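Local coordinates for protein type I modular polyketide synthase (Streptomyces albus subsp. albus, PDB 6IYT) that probably selects an acyl extender unit, apparently ethylmalonyl from its coenzyme A thioester, through its acyltransferase domain during salinomycin polyketide assembly, at residues A[214-219]-A[367-372]; A[267-270]-A[275-278]; A[298-303]-A[308-313]. All blocks are in the same frame, centred on the assembly; numbering follows the deposited sequence.

Following the chain from the N terminus, residues 214-219, at the start of helix 215-223, are the first to take part and meet 367-372 about 150 residues later, so interaction 1 closes the longest loop and joins two distant helices beside the probable active site. Interactions 2 and 3 both fall within that loop, one after the other without crossing. Interaction 2 closes the short connection from helix 259-266 into strand 276-283; interaction 3 closes the turn from helix 293-305 into strand 310-312. Both belong to the small ferredoxin-like subdomain and share one sheet. They touch each other directly through R268, which bridges to E298 and E302, whereas interaction 1 lies 23 to 24 Å from each, centre to centre.

Interaction 1 (A[214-219]-A[367-372]); sequences QGEIAA and FENCRR
E216 and N369 meet beside the probable nucleophile elbow of the acyltransferase fold, where the GxSxG turn with S213 runs into helix 215-223 and faces the last turn of helix 363-371. The link itself is small and polar. N369 ND2 donates to E216 OE2 over 2.9 Å, a bent bond with an N-H...O angle of 137°. The nitrogen reaches the oxygen from above the carboxylate plane, although the carboxylate and amide planes are nearly parallel, 19° apart, as the two side chains slide past one another in opposite directions. N369 gets there because its CG stands anti to the backbone N (chi1 165°), which sends the amide across the gap between the helices. The same ND2 also rests against the aliphatic part of the glutamate, 3.6 Å from E216 CB.

The surrounding groups complete the network. N369 ND2 donates as well to S213 O, and N369 OD1 accepts from R238 NH1; E216 OE2 is bonded to Y365 OH and E216 OE1 to T350 N. Just past the end of helix 363-371, R372 NH2 forms a salt bridge with E368 OE1 in its last turn, at 2.8 Å, while R372 O is hydrogen-bonded to H320 ND1, the histidine that by analogy with related acyltransferases probably pairs with the serine.

With partners on both its oxygen and its nitrogen, the N369 amide has its rotation fixed, and the buried carboxylate of E216 is satisfied at both oxygens. N369 is thus consistent with a second-shell residue that ties the carbonyl of S213 and the guanidinium of R238 to a single rigid amide.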
# COMPACT_ATOMS: atom_id res chain seq x y z
N GLN A 214 -5.73 -4.34 -10.96
CA GLN A 214 -6.19 -5.41 -10.07
C GLN A 214 -6.37 -4.92 -8.63
O GLN A 214 -7.17 -5.49 -7.85
CB GLN A 214 -5.20 -6.60 -10.09
CG GLN A 214 -3.85 -6.24 -9.51
CD GLN A 214 -2.78 -7.27 -9.73
OE1 GLN A 214 -2.44 -8.05 -8.81
NE2 GLN A 214 -2.14 -7.20 -10.89
N GLY A 215 -5.68 -3.83 -8.28
CA GLY A 215 -5.82 -3.23 -6.96
C GLY A 215 -7.25 -2.84 -6.63
O GLY A 215 -7.61 -2.65 -5.45
N GLU A 216 -8.02 -2.50 -7.64
CA GLU A 216 -9.41 -2.12 -7.40
C GLU A 216 -10.19 -3.28 -6.78
O GLU A 216 -11.21 -3.06 -6.16
CB GLU A 216 -10.08 -1.64 -8.68
CG GLU A 216 -9.64 -0.24 -9.11
CD GLU A 216 -10.65 0.47 -10.00
OE1 GLU A 216 -10.81 1.71 -9.85
OE2 GLU A 216 -11.38 -0.21 -10.78
N ILE A 217 -9.77 -4.51 -7.04
CA ILE A 217 -10.47 -5.68 -6.43
C ILE A 217 -10.22 -5.70 -4.90
O ILE A 217 -11.17 -5.84 -4.09
CB ILE A 217 -10.00 -7.00 -7.04
CG1 ILE A 217 -10.21 -6.99 -8.56
CG2 ILE A 217 -10.72 -8.16 -6.39
CD1 ILE A 217 -9.43 -8.07 -9.29
N ALA A 218 -8.99 -5.43 -4.48
CA ALA A 218 -8.69 -5.25 -3.05
C ALA A 218 -9.41 -4.03 -2.44
O ALA A 218 -9.97 -4.12 -1.34
CB ALA A 218 -7.20 -5.14 -2.81
N ALA A 219 -9.46 -2.95 -3.18
CA ALA A 219 -10.17 -1.75 -2.73
C ALA A 219 -11.66 -2.04 -2.49
O ALA A 219 -12.24 -1.61 -1.45
CB ALA A 219 -10.02 -0.66 -3.75
N PHE A 367 -14.38 -6.04 -16.71
CA PHE A 367 -13.80 -5.99 -18.03
C PHE A 367 -13.15 -4.63 -18.32
O PHE A 367 -12.02 -4.56 -18.73
CB PHE A 367 -14.79 -6.31 -19.12
CG PHE A 367 -14.22 -6.14 -20.50
CD1 PHE A 367 -13.29 -7.04 -20.97
CD2 PHE A 367 -14.44 -4.98 -21.21
CE1 PHE A 367 -12.65 -6.83 -22.20
CE2 PHE A 367 -13.86 -4.78 -22.47
CZ PHE A 367 -12.94 -5.71 -22.95
N GLU A 368 -13.89 -3.55 -18.09
CA GLU A 368 -13.34 -2.21 -18.33
C GLU A 368 -12.10 -1.97 -17.47
O GLU A 368 -11.12 -1.38 -17.92
CB GLU A 368 -14.39 -1.15 -18.02
CG GLU A 368 -15.59 -1.14 -18.97
CD GLU A 368 -15.21 -0.80 -20.39
OE1 GLU A 368 -14.54 0.25 -20.59
OE2 GLU A 368 -15.63 -1.56 -21.32
N ASN A 369 -12.13 -2.46 -16.24
CA ASN A 369 -10.97 -2.32 -15.34
C ASN A 369 -9.68 -2.91 -15.93
O ASN A 369 -8.61 -2.32 -15.80
CB ASN A 369 -11.28 -2.93 -13.99
CG ASN A 369 -10.06 -3.14 -13.14
OD1 ASN A 369 -9.40 -4.21 -13.22
ND2 ASN A 369 -9.81 -2.21 -12.26
N CYS A 370 -9.78 -4.03 -16.66
CA CYS A 370 -8.59 -4.62 -17.24
C CYS A 370 -8.32 -4.22 -18.68
O CYS A 370 -7.22 -4.36 -19.17
CB CYS A 370 -8.56 -6.11 -17.08
SG CYS A 370 -9.77 -7.02 -18.04
N ARG A 371 -9.28 -3.54 -19.30
CA ARG A 371 -9.12 -3.07 -20.69
C ARG A 371 -8.65 -1.64 -20.79
O ARG A 371 -7.81 -1.32 -21.65
CB ARG A 371 -10.44 -3.24 -21.46
CG ARG A 371 -10.44 -2.62 -22.85
CD ARG A 371 -9.47 -3.31 -23.79
NE ARG A 371 -9.37 -2.63 -25.10
CZ ARG A 371 -8.55 -1.60 -25.38
NH1 ARG A 371 -8.50 -1.13 -26.62
NH2 ARG A 371 -7.81 -1.02 -24.44
N ARG A 372 -9.22 -0.77 -20.00
CA ARG A 372 -8.92 0.66 -20.11
C ARG A 372 -7.61 0.99 -19.44
O ARG A 372 -7.30 0.46 -18.37
CB ARG A 372 -10.02 1.48 -19.50
CG ARG A 372 -11.39 1.18 -20.09
CD ARG A 372 -11.72 2.11 -21.26
NE ARG A 372 -11.23 1.62 -22.54
CZ ARG A 372 -11.91 0.77 -23.33
NH1 ARG A 372 -11.41 0.43 -24.52
NH2 ARG A 372 -13.05 0.25 -22.93

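Interaction 2 (A[267-270]-A[275-278]); sequences ARFN and VLSI
N270 and F269 face V275 and L276 across the connection between the first helix and second strand of the ferredoxin-like (beta-alpha-beta-beta-alpha-beta) small subdomain. The chain leaves helix 259-266 through a short 3-10 segment and comes back as strand 276-283, and this contact brings the two ends of the loop together.

The hydrogen bonds all run through the N270 amide, which engages the backbone where the strand begins. N270 OD1 accepts twice: from V275 N at 2.8 Å and from L276 N at 3.0 Å. The second bond is nearly straight (169°) and lies in the carbonyl plane on a lone pair, whereas V275 N comes from above that plane. On the other side of the amide, N270 ND2 donates to L276 O over 2.7 Å. L276 is therefore held by both its N-H and its C=O, much as a neighbouring strand would hold it, but by a side chain. With CG anti to its own carbonyl carbon (chi1 -66°), N270 carries its amide toward the strand, and three bonds then keep that amide from turning.

Apolar packing fills in alongside, with F269 CB 4.3 Å from V275 CB. A295 of helix 293-305 touches F269, V275 and L276 and so covers this small cluster. Separately, the V275 CG2 methyl lies close against the F269 carbonyl oxygen, 3.3 Å from F269 O.

The aromatic contacts involve the F269 ring. F269 CZ lies 3.3 Å above one face of the R268 guanidinium, toward its rim, while the nitrogens of R268 bridge to E298 and E302. L276 CD1 makes a CH-pi contact over one face of F269, 4.0 Å from the ring centroid and 19° off the normal.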
# COMPACT_ATOMS: atom_id res chain seq x y z
N ALA A 267 5.19 5.70 -31.24
CA ALA A 267 4.51 5.77 -32.55
C ALA A 267 5.17 4.87 -33.59
O ALA A 267 4.50 4.20 -34.36
CB ALA A 267 4.49 7.21 -33.03
N ARG A 268 6.50 4.77 -33.55
CA ARG A 268 7.19 4.03 -34.57
C ARG A 268 6.91 2.55 -34.53
O ARG A 268 7.17 1.86 -35.49
CB ARG A 268 8.68 4.29 -34.52
CG ARG A 268 9.41 3.71 -33.31
CD ARG A 268 10.90 3.95 -33.44
NE ARG A 268 11.64 3.52 -32.26
CZ ARG A 268 12.14 2.31 -32.11
NH1 ARG A 268 11.93 1.39 -33.03
NH2 ARG A 268 12.80 2.02 -31.00
N PHE A 269 6.29 2.07 -33.42
CA PHE A 269 5.98 0.66 -33.28
C PHE A 269 4.59 0.34 -33.81
O PHE A 269 4.27 -0.82 -33.96
CB PHE A 269 6.07 0.21 -31.78
CG PHE A 269 7.46 0.24 -31.21
CD1 PHE A 269 8.28 -0.87 -31.27
CD2 PHE A 269 7.91 1.35 -30.50
CE1 PHE A 269 9.51 -0.88 -30.65
CE2 PHE A 269 9.18 1.38 -29.94
CZ PHE A 269 10.00 0.27 -30.04
N ASN A 270 3.77 1.36 -34.03
CA ASN A 270 2.33 1.19 -34.14
C ASN A 270 1.80 1.55 -35.52
O ASN A 270 0.68 2.04 -35.65
CB ASN A 270 1.64 2.05 -33.08
CG ASN A 270 1.94 1.58 -31.67
OD1 ASN A 270 2.19 0.40 -31.46
ND2 ASN A 270 1.80 2.48 -30.67
N VAL A 275 0.80 -2.00 -31.10
CA VAL A 275 1.83 -2.91 -30.57
C VAL A 275 2.17 -2.49 -29.13
O VAL A 275 2.31 -3.35 -28.23
CB VAL A 275 3.08 -2.91 -31.46
CG1 VAL A 275 4.23 -3.65 -30.79
CG2 VAL A 275 2.75 -3.53 -32.82
N LEU A 276 2.25 -1.18 -28.91
CA LEU A 276 2.47 -0.60 -27.61
C LEU A 276 1.45 0.51 -27.39
O LEU A 276 1.07 1.25 -28.34
CB LEU A 276 3.88 0.01 -27.51
CG LEU A 276 5.07 -0.92 -27.67
CD1 LEU A 276 6.33 -0.12 -27.46
CD2 LEU A 276 5.00 -2.07 -26.67
N SER A 277 1.07 0.72 -26.15
CA SER A 277 0.11 1.76 -25.82
C SER A 277 0.21 2.15 -24.39
O SER A 277 0.69 1.41 -23.56
CB SER A 277 -1.32 1.32 -26.15
OG SER A 277 -1.67 0.18 -25.47
N ILE A 278 -0.15 3.38 -24.09
CA ILE A 278 -0.06 3.82 -22.72
C ILE A 278 -1.15 3.13 -21.90
O ILE A 278 -2.37 3.17 -22.26
CB ILE A 278 -0.16 5.35 -22.62
CG1 ILE A 278 1.11 5.98 -23.20
CG2 ILE A 278 -0.39 5.78 -21.20
CD1 ILE A 278 1.24 7.45 -22.94

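Interaction 3 (A[298-303]-A[308-313]); sequences ELVAEL and VRAKVI
V300 is the first residue of helix 298-303 to reach strand 310-312, and it does so with both methyl branches. The helix and strand are the last two elements of the ferredoxin-like subdomain; the chain turns back on itself between them, so their axes run nearly antiparallel, 155° apart, with a closest approach of 7.8 Å. V300 CG1, placed anti to the backbone N (chi1 166°), lies 3.7 Å from A310 O and 4.3 Å from A310 CB. Its other branch, V300 CG2, reaches V312 CG2, also at 4.3 Å, so that V300 spans two residues of the strand on one side.

One turn later L303 takes over. Its CD1 methyl packs on A310 CB at 4.1 Å, so that A310 CB is met by both V300 CG1 and L303 CD1, and L303 CB meets V308 CB at 4.0 Å. The backbone joins in here: V308 N donates to L303 O over 3.0 Å with an N-H...O angle of 156°. This bond spans five residues and closes the turn that leads from the helix to the strand.

Strand 310-312 is the edge of the mixed sheet, with K311 bonded to S254 and I313 to V252 of strand 251-255, and R309 to S256 just beyond it. The helix lies over both strands: V300 also touches A253 and L303 touches V255, while L299 packs against I266 and L303 against R265 of helix 259-266, the companion helix of the sheet.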
# COMPACT_ATOMS: atom_id res chain seq x y z
N GLU A 298 12.57 -3.35 -26.21
CA GLU A 298 13.28 -2.42 -27.09
C GLU A 298 13.09 -0.96 -26.63
O GLU A 298 14.06 -0.22 -26.47
CB GLU A 298 12.85 -2.60 -28.58
CG GLU A 298 13.67 -1.76 -29.55
CD GLU A 298 13.19 -1.79 -30.99
OE1 GLU A 298 13.63 -0.89 -31.76
OE2 GLU A 298 12.43 -2.73 -31.38
N LEU A 299 11.86 -0.59 -26.30
CA LEU A 299 11.55 0.73 -25.78
C LEU A 299 12.28 0.99 -24.43
O LEU A 299 12.81 2.06 -24.20
CB LEU A 299 10.04 0.90 -25.61
CG LEU A 299 9.60 2.21 -24.98
CD1 LEU A 299 9.83 3.37 -25.94
CD2 LEU A 299 8.16 2.17 -24.50
N VAL A 300 12.25 0.01 -23.53
CA VAL A 300 12.88 0.17 -22.22
C VAL A 300 14.39 0.38 -22.36
O VAL A 300 14.95 1.28 -21.75
CB VAL A 300 12.59 -1.04 -21.33
CG1 VAL A 300 13.51 -1.04 -20.10
CG2 VAL A 300 11.12 -1.02 -20.91
N ALA A 301 15.01 -0.37 -23.25
CA ALA A 301 16.46 -0.26 -23.47
C ALA A 301 16.82 1.09 -24.12
O ALA A 301 17.78 1.74 -23.70
CB ALA A 301 16.94 -1.39 -24.32
N GLU A 302 16.02 1.52 -25.08
CA GLU A 302 16.20 2.86 -25.69
C GLU A 302 16.14 3.95 -24.63
O GLU A 302 16.96 4.87 -24.61
CB GLU A 302 15.10 3.10 -26.74
CG GLU A 302 15.19 4.45 -27.43
CD GLU A 302 14.09 4.62 -28.47
OE1 GLU A 302 14.08 3.85 -29.44
OE2 GLU A 302 13.13 5.38 -28.20
N LEU A 303 15.12 3.87 -23.78
CA LEU A 303 14.90 4.87 -22.74
C LEU A 303 16.05 4.86 -21.73
O LEU A 303 16.59 5.92 -21.37
CB LEU A 303 13.57 4.63 -22.04
CG LEU A 303 12.31 4.89 -22.89
CD1 LEU A 303 11.06 4.41 -22.17
CD2 LEU A 303 12.22 6.36 -23.24
N VAL A 308 16.74 7.57 -18.91
CA VAL A 308 15.39 7.56 -18.35
C VAL A 308 15.18 6.30 -17.56
O VAL A 308 15.77 5.26 -17.88
CB VAL A 308 14.33 7.63 -19.45
CG1 VAL A 308 12.93 7.39 -18.88
CG2 VAL A 308 14.40 8.97 -20.16
N ARG A 309 14.48 6.43 -16.45
CA ARG A 309 14.13 5.27 -15.61
C ARG A 309 12.96 4.54 -16.24
O ARG A 309 11.91 5.12 -16.43
CB ARG A 309 13.74 5.72 -14.20
CG ARG A 309 14.86 6.35 -13.40
CD ARG A 309 14.40 6.74 -12.00
NE ARG A 309 15.48 6.64 -11.02
CZ ARG A 309 15.33 6.84 -9.71
NH1 ARG A 309 14.13 7.13 -9.21
NH2 ARG A 309 16.37 6.74 -8.89
N ALA A 310 13.17 3.28 -16.58
CA ALA A 310 12.11 2.46 -17.15
C ALA A 310 12.39 1.00 -16.84
O ALA A 310 13.55 0.57 -16.78
CB ALA A 310 12.03 2.67 -18.64
N LYS A 311 11.33 0.20 -16.70
CA LYS A 311 11.49 -1.16 -16.27
C LYS A 311 10.22 -1.93 -16.57
O LYS A 311 9.11 -1.42 -16.32
CB LYS A 311 11.77 -1.16 -14.77
CG LYS A 311 11.41 -2.42 -14.05
CD LYS A 311 11.42 -2.22 -12.54
CE LYS A 311 11.10 -3.52 -11.84
NZ LYS A 311 10.92 -3.31 -10.38
N VAL A 312 10.37 -3.17 -17.06
CA VAL A 312 9.24 -4.09 -17.18
C VAL A 312 8.80 -4.55 -15.79
O VAL A 312 9.65 -4.93 -14.95
CB VAL A 312 9.60 -5.32 -18.03
CG1 VAL A 312 8.41 -6.28 -18.11
CG2 VAL A 312 10.06 -4.90 -19.41
N ILE A 313 7.50 -4.48 -15.52
CA ILE A 313 6.95 -4.82 -14.19
C ILE A 313 6.78 -6.35 -14.09
O ILE A 313 6.31 -7.02 -15.04
CB ILE A 313 5.60 -4.13 -13.96
CG1 ILE A 313 5.76 -2.60 -13.98
CG2 ILE A 313 4.93 -4.59 -12.66
CD1 ILE A 313 4.43 -1.87 -14.00